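Long-range contacts in putative alcohol dehydrogenase (Sinorhizobium meliloti, PDB 4J6F), which is probably a zinc-binding, NAD(P)-dependent alcohol dehydrogenase of the medium-chain dehydrogenase family: residues E63-V68 and I118-E123; S29-M34 and A163-L168; A238-E243 and V254-Q259. All coordinates share one frame; numbering follows the deposited sequence.

How the contacts relate
Contacts 1 and 2 lie side by side in the GroES-like domain, their centres about 9 Å apart. Strand 63-72 of contact 1 pairs with strand 165-169 of contact 2, with Val64 N 2.9 Å from Leu168 O, and Val30 of contact 2 rests on Leu65 and Val119. Contact 3 sits on the opposite side of the chain's centre, about 44 Å from contact 1 between centres, in the parallel sheet of the nucleotide-binding domain. All three are partly buried. Contact 1 combines backbone hydrogen bonds with aliphatic packing, contact 2 is carried by side chains around an aromatic ring, and contact 3 adds a carboxylate-hydroxyl bond to parallel strand pairing.

Contact 1. Residues E63-V68 and I118-E123; sequences EVLIKV and IVAVGE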
ATOM      1  N   GLU A  63      15.367  -4.093 -35.290  1.00 39.59           N
ATOM      2  CA  GLU A  63      14.806  -5.374 -34.850  1.00 38.04           C
ATOM      3  C   GLU A  63      15.655  -6.554 -35.322  1.00 37.20           C
ATOM      4  O   GLU A  63      16.369  -6.459 -36.321  1.00 38.29           O
ATOM      5  CB  GLU A  63      13.395  -5.567 -35.403  1.00 41.17           C
ATOM      6  CG  GLU A  63      12.304  -4.713 -34.779  1.00 48.74           C
ATOM      7  CD  GLU A  63      10.958  -4.855 -35.495  1.00 54.69           C
ATOM      8  OE1 GLU A  63       9.965  -4.255 -35.035  1.00 54.98           O
ATOM      9  OE2 GLU A  63      10.880  -5.553 -36.527  1.00 56.47           O
ATOM     10  N   VAL A  64      15.574  -7.662 -34.590  1.00 34.84           N
ATOM     11  CA  VAL A  64      16.010  -8.965 -35.086  1.00 32.87           C
ATOM     12  C   VAL A  64      14.797  -9.849 -35.378  1.00 31.05           C
ATOM     13  O   VAL A  64      13.666  -9.540 -34.952  1.00 29.38           O
ATOM     14  CB  VAL A  64      16.915  -9.713 -34.078  1.00 31.93           C
ATOM     15  CG1 VAL A  64      18.297  -9.093 -34.030  1.00 32.73           C
ATOM     16  CG2 VAL A  64      16.287  -9.748 -32.699  1.00 30.81           C
ATOM     17  N   LEU A  65      15.041 -10.943 -36.099  1.00 31.46           N
ATOM     18  CA  LEU A  65      14.046 -12.004 -36.269  1.00 31.84           C
ATOM     19  C   LEU A  65      14.579 -13.306 -35.714  1.00 33.52           C
ATOM     20  O   LEU A  65      15.636 -13.762 -36.140  1.00 35.62           O
ATOM     21  CB  LEU A  65      13.708 -12.186 -37.739  1.00 31.35           C
ATOM     22  CG  LEU A  65      12.726 -13.301 -38.075  1.00 30.78           C
ATOM     23  CD1 LEU A  65      11.308 -12.809 -37.857  1.00 30.44           C
ATOM     24  CD2 LEU A  65      12.930 -13.753 -39.517  1.00 31.21           C
ATOM     25  N   ILE A  66      13.870 -13.907 -34.761  1.00 33.05           N
ATOM     26  CA  ILE A  66      14.352 -15.171 -34.178  1.00 31.82           C
ATOM     27  C   ILE A  66      13.520 -16.366 -34.603  1.00 30.81           C
ATOM     28  O   ILE A  66      12.330 -16.238 -34.879  1.00 31.42           O
ATOM     29  CB  ILE A  66      14.431 -15.147 -32.637  1.00 30.34           C
ATOM     30  CG1 ILE A  66      13.052 -14.908 -32.017  1.00 30.01           C
ATOM     31  CG2 ILE A  66      15.436 -14.109 -32.161  1.00 29.63           C
ATOM     32  CD1 ILE A  66      13.065 -14.990 -30.504  1.00 29.85           C
ATOM     33  N   LYS A  67      14.160 -17.523 -34.657  1.00 29.95           N
ATOM     34  CA  LYS A  67      13.449 -18.770 -34.830  1.00 30.06           C
ATOM     35  C   LYS A  67      13.148 -19.325 -33.433  1.00 30.46           C
ATOM     36  O   LYS A  67      14.066 -19.742 -32.706  1.00 31.85           O
ATOM     37  CB  LYS A  67      14.270 -19.750 -35.666  1.00 31.26           C
ATOM     38  CG  LYS A  67      13.718 -21.155 -35.619  1.00 34.71           C
ATOM     39  CD  LYS A  67      13.845 -21.909 -36.930  1.00 38.84           C
ATOM     40  CE  LYS A  67      12.920 -23.114 -36.902  1.00 41.27           C
ATOM     41  NZ  LYS A  67      13.547 -24.224 -37.655  1.00 44.76           N
ATOM     42  N   VAL A  68      11.867 -19.311 -33.054  1.00 28.34           N
ATOM     43  CA  VAL A  68      11.469 -19.681 -31.694  1.00 27.41           C
ATOM     44  C   VAL A  68      11.735 -21.144 -31.420  1.00 28.04           C
ATOM     45  O   VAL A  68      11.360 -22.003 -32.201  1.00 28.92           O
ATOM     46  CB  VAL A  68       9.980 -19.422 -31.414  1.00 26.99           C
ATOM     47  CG1 VAL A  68       9.718 -19.467 -29.916  1.00 25.44           C
ATOM     48  CG2 VAL A  68       9.540 -18.087 -31.994  1.00 27.66           C
ATOM     49  N   ILE A 118      18.562 -15.971 -33.505  1.00 33.12           N
ATOM     50  CA  ILE A 118      18.441 -14.873 -34.448  1.00 31.61           C
ATOM     51  C   ILE A 118      18.796 -15.390 -35.829  1.00 33.91           C
ATOM     52  O   ILE A 118      19.887 -15.913 -36.027  1.00 37.68           O
ATOM     53  CB  ILE A 118      19.386 -13.714 -34.092  1.00 30.27           C
ATOM     54  CG1 ILE A 118      19.098 -13.209 -32.669  1.00 28.34           C
ATOM     55  CG2 ILE A 118      19.274 -12.603 -35.132  1.00 30.38           C
ATOM     56  CD1 ILE A 118      19.832 -11.944 -32.305  1.00 28.29           C
ATOM     57  N   VAL A 119      17.880 -15.255 -36.779  1.00 32.28           N
ATOM     58  CA  VAL A 119      18.113 -15.751 -38.132  1.00 32.16           C
ATOM     59  C   VAL A 119      18.177 -14.641 -39.178  1.00 32.93           C
ATOM     60  O   VAL A 119      18.691 -14.850 -40.266  1.00 35.08           O
ATOM     61  CB  VAL A 119      17.056 -16.798 -38.555  1.00 32.21           C
ATOM     62  CG1 VAL A 119      17.198 -18.067 -37.737  1.00 32.17           C
ATOM     63  CG2 VAL A 119      15.646 -16.245 -38.419  1.00 31.90           C
ATOM     64  N   ALA A 120      17.629 -13.475 -38.857  1.00 31.75           N
ATOM     65  CA  ALA A 120      17.603 -12.341 -39.770  1.00 31.87           C
ATOM     66  C   ALA A 120      17.737 -11.080 -38.940  1.00 33.42           C
ATOM     67  O   ALA A 120      17.345 -11.066 -37.762  1.00 32.66           O
ATOM     68  CB  ALA A 120      16.299 -12.312 -40.545  1.00 30.79           C
ATOM     69  N   VAL A 121      18.278 -10.024 -39.542  1.00 34.43           N
ATOM     70  CA  VAL A 121      18.344  -8.744 -38.851  1.00 35.72           C
ATOM     71  C   VAL A 121      17.870  -7.573 -39.707  1.00 38.39           C
ATOM     72  O   VAL A 121      18.008  -7.596 -40.916  1.00 42.12           O
ATOM     73  CB  VAL A 121      19.752  -8.460 -38.275  1.00 36.57           C
ATOM     74  CG1 VAL A 121      20.258  -9.658 -37.489  1.00 36.08           C
ATOM     75  CG2 VAL A 121      20.735  -8.089 -39.372  1.00 37.92           C
ATOM     76  N   GLY A 122      17.312  -6.552 -39.067  1.00 39.23           N
ATOM     77  CA  GLY A 122      16.847  -5.356 -39.757  1.00 42.86           C
ATOM     78  C   GLY A 122      17.882  -4.248 -39.819  1.00 47.96           C
ATOM     79  O   GLY A 122      19.025  -4.423 -39.385  1.00 47.42           O
ATOM     80  N   GLU A 123      17.442  -3.087 -40.295  1.00 53.52           N
ATOM     81  CA  GLU A 123      18.326  -2.052 -40.828  1.00 63.55           C
ATOM     82  C   GLU A 123      19.573  -1.682 -40.028  1.00 64.33           C
ATOM     83  O   GLU A 123      20.684  -1.838 -40.528  1.00 72.50           O
ATOM     84  CB  GLU A 123      17.538  -0.797 -41.200  1.00 75.35           C
ATOM     85  CG  GLU A 123      18.135  -0.053 -42.386  1.00 89.34           C
ATOM     86  CD  GLU A 123      17.381   1.219 -42.739  1.00109.41           C
ATOM     87  OE1 GLU A 123      17.825   1.932 -43.669  1.00121.51           O
ATOM     88  OE2 GLU A 123      16.349   1.513 -42.090  1.00111.32           O
TER
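Ile118 packs around Val64 and Ile66 on one face of an antiparallel pair of strands, 63-72 and 113-121, whose pairing is interrupted by a classic beta bulge. With CG1 anti to its carbonyl carbon (chi1 -58°), Ile118 sends CD1 to within 3.7 Å of Val64 CG1, while its CG2 branch lies against the same methyl. Farther back along the side chain, Ile118 CG1 meets Ile66 CG2 at 3.8 Å. Val121 CG1 adds a looser touch on Val64 CG1, and Val134 of the neighbouring strand 133-140 touches both isoleucines.

The other face carries Leu65 and Ala120. Here Leu65 CD2 lies 3.8 Å from Ala120 CB and reaches Val119 CG2 as well, crossing the valine at a slant; Val30 packs on Leu65 and Val119. The other methyl of Val119, CG1, leans on the CB of the exposed Lys67.

The bulge is written in the backbone. Val119 and Ala120 both face Leu65, and both of their N-H groups point at Leu65 O: Val119 N binds it at 2.8 Å, and Ala120 N only weakly at 3.4 Å. Leu65 N donates to Ala120 O. Because two residues lie opposite Leu65, the register shifts by one, and Ile66 pairs with Ile118.

At the polar edge, the Glu63 carboxylate turns to Arg158, with which OE1 forms a salt bridge, and its OE2 accepts from Ala60 N. The Glu63 backbone still serves the strand pair: Gly122 N donates to Glu63 O at 2.9 Å.

Contact 2. Residues S29-M34 and A163-L168; sequences SVPKTM and AEYMAL
Met34 and Glu164 bring their CA atoms to 6.2 Å, but no hydrogen bond joins the two segments; the backbone link comes one residue later, where Glu164 pairs with Thr35.

The side chains gather around the Tyr165 ring. Val30 CG1 lies over one face, 4.4 Å from Tyr165 CE1. Pro31 comes in from the opposite direction to the tyrosine side chain and sets CD obliquely against the far end of the ring, 3.5 Å from Tyr165 CE2.

Met34, a selenomethionine, takes the edge. Its CG sits between the backbone N and the carbonyl carbon (chi1 57°), and from there the extended chain runs past the root of the tyrosine: SE lies 3.9 Å from Tyr165 CB and 5.5 Å from the ring centroid, 88° off the ring normal. Off to the side, away from the ring, Met34 SE also touches Ala163 CB at 4.0 Å. Closer to the backbone, Met34 CB is near the ring plane and also faces Glu164 OE1, an oxygen already engaged by Thr35 N.

Lys67 packs against Tyr165, and Leu65 and Val119 against Val30, so the ring and the N-terminal segment meet at the GroES-like domain's sheet. Selenium at the rim of a tyrosine makes this an edge-on Met-aromatic contact, joining the start of strand 33-39 to that of strand 165-169.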
ATOM      1  N   SER A  29      16.876 -20.383 -44.895  1.00 46.27           N
ATOM      2  CA  SER A  29      15.861 -21.375 -44.586  1.00 49.15           C
ATOM      3  C   SER A  29      14.587 -20.730 -44.045  1.00 51.83           C
ATOM      4  O   SER A  29      13.622 -21.432 -43.740  1.00 57.00           O
ATOM      5  CB  SER A  29      16.394 -22.335 -43.526  1.00 54.78           C
ATOM      6  OG  SER A  29      17.496 -23.070 -44.020  1.00 64.21           O
ATOM      7  N   VAL A  30      14.588 -19.407 -43.902  1.00 47.59           N
ATOM      8  CA  VAL A  30      13.450 -18.682 -43.347  1.00 42.67           C
ATOM      9  C   VAL A  30      12.332 -18.603 -44.387  1.00 43.45           C
ATOM     10  O   VAL A  30      12.503 -17.954 -45.419  1.00 42.82           O
ATOM     11  CB  VAL A  30      13.860 -17.258 -42.935  1.00 39.88           C
ATOM     12  CG1 VAL A  30      12.699 -16.530 -42.281  1.00 38.33           C
ATOM     13  CG2 VAL A  30      15.066 -17.304 -42.017  1.00 39.35           C
ATOM     14  N   PRO A  31      11.182 -19.259 -44.115  1.00 46.15           N
ATOM     15  CA  PRO A  31      10.069 -19.324 -45.079  1.00 46.37           C
ATOM     16  C   PRO A  31       9.254 -18.030 -45.112  1.00 44.52           C
ATOM     17  O   PRO A  31       9.461 -17.157 -44.276  1.00 43.79           O
ATOM     18  CB  PRO A  31       9.224 -20.499 -44.557  1.00 47.45           C
ATOM     19  CG  PRO A  31       9.485 -20.533 -43.082  1.00 47.44           C
ATOM     20  CD  PRO A  31      10.861 -19.960 -42.851  1.00 46.95           C
ATOM     21  N   LYS A  32       8.343 -17.899 -46.070  1.00 45.34           N
ATOM     22  CA  LYS A  32       7.529 -16.684 -46.155  1.00 45.71           C
ATOM     23  C   LYS A  32       6.234 -16.780 -45.327  1.00 45.53           C
ATOM     24  O   LYS A  32       5.665 -15.758 -44.930  1.00 47.34           O
ATOM     25  CB  LYS A  32       7.270 -16.274 -47.614  1.00 48.48           C
ATOM     26  CG  LYS A  32       8.528 -15.995 -48.456  1.00 54.01           C
ATOM     27  CD  LYS A  32       9.453 -14.906 -47.883  1.00 56.30           C
ATOM     28  CE  LYS A  32      10.171 -14.084 -48.954  1.00 58.70           C
ATOM     29  NZ  LYS A  32      10.894 -14.900 -49.978  1.00 62.15           N
ATOM     30  N   THR A  33       5.781 -18.001 -45.050  1.00 42.73           N
ATOM     31  CA  THR A  33       4.680 -18.207 -44.112  1.00 40.51           C
ATOM     32  C   THR A  33       5.096 -19.176 -43.000  1.00 40.87           C
ATOM     33  O   THR A  33       6.059 -19.936 -43.145  1.00 41.12           O
ATOM     34  CB  THR A  33       3.380 -18.684 -44.810  1.00 38.97           C
ATOM     35  OG1 THR A  33       3.587 -19.966 -45.411  1.00 37.89           O
ATOM     36  CG2 THR A  33       2.922 -17.686 -45.874  1.00 38.69           C
HETATM   37  N   MSE A  34       4.372 -19.143 -41.886  1.00 41.45           N
HETATM   38  CA  MSE A  34       4.707 -19.974 -40.729  1.00 41.28           C
HETATM   39  C   MSE A  34       3.478 -20.466 -40.003  1.00 39.81           C
HETATM   40  O   MSE A  34       2.339 -20.051 -40.280  1.00 38.20           O
HETATM   41  CB  MSE A  34       5.573 -19.173 -39.757  1.00 42.58           C
HETATM   42  CG  MSE A  34       4.854 -17.894 -39.331  1.00 46.52           C
HETATM   43 SE   MSE A  34       5.755 -17.057 -37.792  1.00 49.31          SE
HETATM   44  CE  MSE A  34       4.679 -15.427 -37.527  1.00 46.37           C
ATOM     45  N   ALA A 163       4.597 -19.062 -31.995  1.00 32.43           N
ATOM     46  CA  ALA A 163       4.785 -19.064 -33.437  1.00 33.90           C
ATOM     47  C   ALA A 163       6.188 -19.615 -33.709  1.00 36.82           C
ATOM     48  O   ALA A 163       6.962 -19.824 -32.754  1.00 37.89           O
ATOM     49  CB  ALA A 163       4.661 -17.653 -33.968  1.00 33.46           C
ATOM     50  N   GLU A 164       6.513 -19.870 -34.986  1.00 35.96           N
ATOM     51  CA  GLU A 164       7.848 -20.380 -35.369  1.00 35.31           C
ATOM     52  C   GLU A 164       8.910 -19.272 -35.442  1.00 34.61           C
ATOM     53  O   GLU A 164      10.102 -19.545 -35.289  1.00 35.73           O
ATOM     54  CB  GLU A 164       7.799 -21.138 -36.690  1.00 35.71           C
ATOM     55  CG  GLU A 164       6.980 -22.413 -36.634  1.00 39.01           C
ATOM     56  CD  GLU A 164       6.828 -23.107 -37.986  1.00 42.72           C
ATOM     57  OE1 GLU A 164       6.518 -22.446 -39.009  1.00 42.56           O
ATOM     58  OE2 GLU A 164       7.005 -24.340 -38.015  1.00 45.00           O
ATOM     59  N   TYR A 165       8.468 -18.033 -35.664  1.00 31.58           N
ATOM     60  CA  TYR A 165       9.362 -16.887 -35.788  1.00 30.50           C
ATOM     61  C   TYR A 165       8.789 -15.676 -35.082  1.00 29.86           C
ATOM     62  O   TYR A 165       7.578 -15.528 -34.984  1.00 30.32           O
ATOM     63  CB  TYR A 165       9.607 -16.557 -37.262  1.00 31.78           C
ATOM     64  CG  TYR A 165      10.275 -17.677 -38.007  1.00 32.95           C
ATOM     65  CD1 TYR A 165      11.660 -17.830 -37.966  1.00 32.92           C
ATOM     66  CD2 TYR A 165       9.526 -18.602 -38.734  1.00 33.84           C
ATOM     67  CE1 TYR A 165      12.284 -18.870 -38.629  1.00 33.17           C
ATOM     68  CE2 TYR A 165      10.148 -19.646 -39.405  1.00 34.91           C
ATOM     69  CZ  TYR A 165      11.525 -19.769 -39.342  1.00 35.30           C
ATOM     70  OH  TYR A 165      12.155 -20.789 -40.003  1.00 39.35           O
HETATM   71  N   MSE A 166       9.654 -14.802 -34.588  1.00 30.22           N
HETATM   72  CA  MSE A 166       9.190 -13.614 -33.886  1.00 32.10           C
HETATM   73  C   MSE A 166      10.104 -12.462 -34.171  1.00 33.93           C
HETATM   74  O   MSE A 166      11.338 -12.616 -34.172  1.00 35.33           O
HETATM   75  CB  MSE A 166       9.155 -13.914 -32.391  1.00 32.30           C
HETATM   76  CG  MSE A 166       8.459 -12.830 -31.584  1.00 35.28           C
HETATM   77 SE   MSE A 166       8.804 -13.205 -29.682  1.00 43.01          SE
HETATM   78  CE  MSE A 166       8.495 -11.388 -29.000  1.00 40.58           C
ATOM     79  N   ALA A 167       9.499 -11.303 -34.430  1.00 33.87           N
ATOM     80  CA  ALA A 167      10.234 -10.042 -34.558  1.00 34.78           C
ATOM     81  C   ALA A 167      10.305  -9.367 -33.194  1.00 33.76           C
ATOM     82  O   ALA A 167       9.374  -9.492 -32.403  1.00 36.54           O
ATOM     83  CB  ALA A 167       9.537  -9.133 -35.556  1.00 35.18           C
ATOM     84  N   LEU A 168      11.401  -8.670 -32.908  1.00 31.69           N
ATOM     85  CA  LEU A 168      11.535  -7.910 -31.654  1.00 30.19           C
ATOM     86  C   LEU A 168      12.741  -6.998 -31.711  1.00 32.69           C
ATOM     87  O   LEU A 168      13.676  -7.281 -32.447  1.00 37.21           O
ATOM     88  CB  LEU A 168      11.678  -8.841 -30.452  1.00 28.69           C
ATOM     89  CG  LEU A 168      12.922  -9.713 -30.410  1.00 28.83           C
ATOM     90  CD1 LEU A 168      13.476  -9.766 -28.997  1.00 29.52           C
ATOM     91  CD2 LEU A 168      12.601 -11.099 -30.927  1.00 28.37           C
TER

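Contact 3. Residues A238-E243 and V254-Q259; sequences AGPGKE and VVTRGQ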
ATOM      1  N   ALA A 238       1.181 -23.729   0.346  1.00 32.96           N
ATOM      2  CA  ALA A 238       1.025 -24.592  -0.836  1.00 36.66           C
ATOM      3  C   ALA A 238      -0.159 -25.521  -0.744  1.00 40.30           C
ATOM      4  O   ALA A 238      -0.552 -25.933   0.352  1.00 40.02           O
ATOM      5  CB  ALA A 238       2.289 -25.409  -1.084  1.00 36.18           C
ATOM      6  N   GLY A 239      -0.703 -25.865  -1.910  1.00 43.88           N
ATOM      7  CA  GLY A 239      -1.721 -26.915  -2.014  1.00 49.50           C
ATOM      8  C   GLY A 239      -1.291 -28.265  -1.450  1.00 52.74           C
ATOM      9  O   GLY A 239      -0.086 -28.535  -1.334  1.00 51.71           O
ATOM     10  N   PRO A 240      -2.273 -29.116  -1.075  1.00 57.54           N
ATOM     11  CA  PRO A 240      -1.972 -30.483  -0.613  1.00 59.17           C
ATOM     12  C   PRO A 240      -1.164 -31.272  -1.653  1.00 56.94           C
ATOM     13  O   PRO A 240      -1.478 -31.214  -2.847  1.00 52.96           O
ATOM     14  CB  PRO A 240      -3.359 -31.114  -0.401  1.00 60.63           C
ATOM     15  CG  PRO A 240      -4.349 -30.162  -0.999  1.00 62.30           C
ATOM     16  CD  PRO A 240      -3.712 -28.806  -0.972  1.00 58.75           C
ATOM     17  N   GLY A 241      -0.115 -31.961  -1.186  1.00 57.09           N
ATOM     18  CA  GLY A 241       0.786 -32.761  -2.026  1.00 53.71           C
ATOM     19  C   GLY A 241       1.895 -31.988  -2.737  1.00 52.93           C
ATOM     20  O   GLY A 241       2.649 -32.561  -3.534  1.00 54.01           O
ATOM     21  N   LYS A 242       2.006 -30.691  -2.461  1.00 47.83           N
ATOM     22  CA  LYS A 242       2.993 -29.858  -3.138  1.00 45.44           C
ATOM     23  C   LYS A 242       4.087 -29.416  -2.160  1.00 46.37           C
ATOM     24  O   LYS A 242       5.018 -28.702  -2.549  1.00 45.85           O
ATOM     25  CB  LYS A 242       2.321 -28.626  -3.774  1.00 44.56           C
ATOM     26  CG  LYS A 242       1.195 -28.897  -4.767  1.00 44.74           C
ATOM     27  CD  LYS A 242       1.725 -29.074  -6.184  1.00 47.02           C
ATOM     28  CE  LYS A 242       0.623 -29.035  -7.241  1.00 48.11           C
ATOM     29  NZ  LYS A 242       0.203 -27.651  -7.622  1.00 43.66           N
ATOM     30  N   GLU A 243       3.969 -29.843  -0.899  1.00 48.12           N
ATOM     31  CA  GLU A 243       4.883 -29.425   0.181  1.00 52.22           C
ATOM     32  C   GLU A 243       6.341 -29.763  -0.130  1.00 50.79           C
ATOM     33  O   GLU A 243       7.223 -28.896  -0.057  1.00 51.10           O
ATOM     34  CB  GLU A 243       4.501 -30.063   1.531  1.00 58.88           C
ATOM     35  CG  GLU A 243       3.103 -29.748   2.047  1.00 67.07           C
ATOM     36  CD  GLU A 243       1.998 -30.587   1.406  1.00 73.54           C
ATOM     37  OE1 GLU A 243       2.300 -31.513   0.608  1.00 75.78           O
ATOM     38  OE2 GLU A 243       0.813 -30.312   1.706  1.00 71.13           O
ATOM     39  N   VAL A 254       6.770 -25.113   4.959  1.00 38.72           N
ATOM     40  CA  VAL A 254       5.576 -25.117   4.137  1.00 38.61           C
ATOM     41  C   VAL A 254       4.336 -25.225   5.020  1.00 37.96           C
ATOM     42  O   VAL A 254       4.325 -25.921   6.023  1.00 39.22           O
ATOM     43  CB  VAL A 254       5.621 -26.253   3.092  1.00 40.15           C
ATOM     44  CG1 VAL A 254       4.462 -26.143   2.117  1.00 41.00           C
ATOM     45  CG2 VAL A 254       6.932 -26.215   2.327  1.00 38.98           C
ATOM     46  N   VAL A 255       3.308 -24.492   4.636  1.00 38.60           N
ATOM     47  CA  VAL A 255       2.013 -24.526   5.276  1.00 39.81           C
ATOM     48  C   VAL A 255       1.030 -25.003   4.197  1.00 42.19           C
ATOM     49  O   VAL A 255       0.966 -24.432   3.108  1.00 41.58           O
ATOM     50  CB  VAL A 255       1.629 -23.121   5.798  1.00 38.85           C
ATOM     51  CG1 VAL A 255       0.160 -23.064   6.167  1.00 40.59           C
ATOM     52  CG2 VAL A 255       2.491 -22.716   6.985  1.00 36.69           C
ATOM     53  N   THR A 256       0.296 -26.070   4.494  1.00 46.95           N
ATOM     54  CA  THR A 256      -0.693 -26.630   3.573  1.00 49.06           C
ATOM     55  C   THR A 256      -1.999 -25.848   3.673  1.00 53.16           C
ATOM     56  O   THR A 256      -2.529 -25.647   4.767  1.00 54.84           O
ATOM     57  CB  THR A 256      -0.950 -28.120   3.873  1.00 50.69           C
ATOM     58  OG1 THR A 256       0.295 -28.834   3.881  1.00 51.99           O
ATOM     59  CG2 THR A 256      -1.865 -28.725   2.832  1.00 52.41           C
ATOM     60  N   ARG A 257      -2.518 -25.411   2.532  1.00 58.64           N
ATOM     61  CA  ARG A 257      -3.682 -24.534   2.535  1.00 67.71           C
ATOM     62  C   ARG A 257      -4.902 -25.195   3.174  1.00 74.34           C
ATOM     63  O   ARG A 257      -5.598 -24.562   3.971  1.00 76.82           O
ATOM     64  CB  ARG A 257      -4.009 -24.053   1.122  1.00 72.81           C
ATOM     65  CG  ARG A 257      -4.787 -22.746   1.082  1.00 79.14           C
ATOM     66  CD  ARG A 257      -5.247 -22.423  -0.329  1.00 90.11           C
ATOM     67  NE  ARG A 257      -4.143 -22.133  -1.252  1.00 96.93           N
ATOM     68  CZ  ARG A 257      -3.669 -22.985  -2.165  1.00 92.95           C
ATOM     69  NH1 ARG A 257      -4.196 -24.206  -2.293  1.00 82.25           N
ATOM     70  NH2 ARG A 257      -2.661 -22.614  -2.952  1.00 89.03           N
ATOM     71  N   GLY A 258      -5.133 -26.465   2.838  1.00 76.14           N
ATOM     72  CA  GLY A 258      -6.308 -27.213   3.296  1.00 80.16           C
ATOM     73  C   GLY A 258      -6.772 -26.976   4.728  1.00 80.77           C
ATOM     74  O   GLY A 258      -7.703 -26.209   4.968  1.00 67.85           O
ATOM     75  N   GLN A 259      -6.105 -27.629   5.678  1.00 97.37           N
ATOM     76  CA  GLN A 259      -6.615 -27.750   7.050  1.00106.26           C
ATOM     77  C   GLN A 259      -5.948 -26.829   8.080  1.00 99.83           C
ATOM     78  O   GLN A 259      -4.764 -26.479   7.973  1.00 89.67           O
ATOM     79  CB  GLN A 259      -6.583 -29.226   7.516  1.00112.16           C
ATOM     80  CG  GLN A 259      -5.232 -29.761   8.006  1.00112.02           C
ATOM     81  CD  GLN A 259      -4.087 -29.584   7.008  1.00102.26           C
ATOM     82  OE1 GLN A 259      -4.239 -29.826   5.812  1.00101.41           O
ATOM     83  NE2 GLN A 259      -2.929 -29.166   7.507  1.00 92.95           N
TER
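Glu243 reaches across to Thr256: Thr256 OG1 donates to Glu243 OE2 at 2.7 Å, and OE2 receives it on its anti lone pair, the one away from the other carboxylate oxygen. A bend at chi2 (80°) folds the glutamate back to meet the threonine at about a right angle. The same fold brings the carboxylate within reach of Gly241 N, which makes a weak bond to Glu243 OE1 at 3.0 Å and a longer, also weak one to OE2. The firm bond of this carboxylate here is therefore the one from Thr256; Gly241, in the type II turn from Gly239 to Lys242, adds only weak ones.

Thr256 uses both branches. Placing OG1 anti to its carbonyl carbon (chi1 -54°) leaves CG2 to lie against Pro240 CA at 3.9 Å. Val254 fills the apolar side: its CG1 touches both Ala238 CB and Glu243 CG, each at 3.9 Å, and CG2 reaches Glu243 O. Met246 of helix 243-248 packs on Ala238 and Val254.

Arg257 turns toward the loop, with Ala238 C over one face of its guanidinium and NH1 3.7 Å from Gly239 CA.

The backbones pair in parallel at Ala238 and Thr256: Ala238 N donates to Val255 O at 2.9 Å, and Arg257 N to Ala238 O at 3.0 Å. Strand 233-238, helix 243-248 and edge strand 253-256 make a beta-alpha-beta crossover of the Rossmann fold; in related dehydrogenases the loop after the strand equivalent to 233-238 borders the adenosine part of the cofactor.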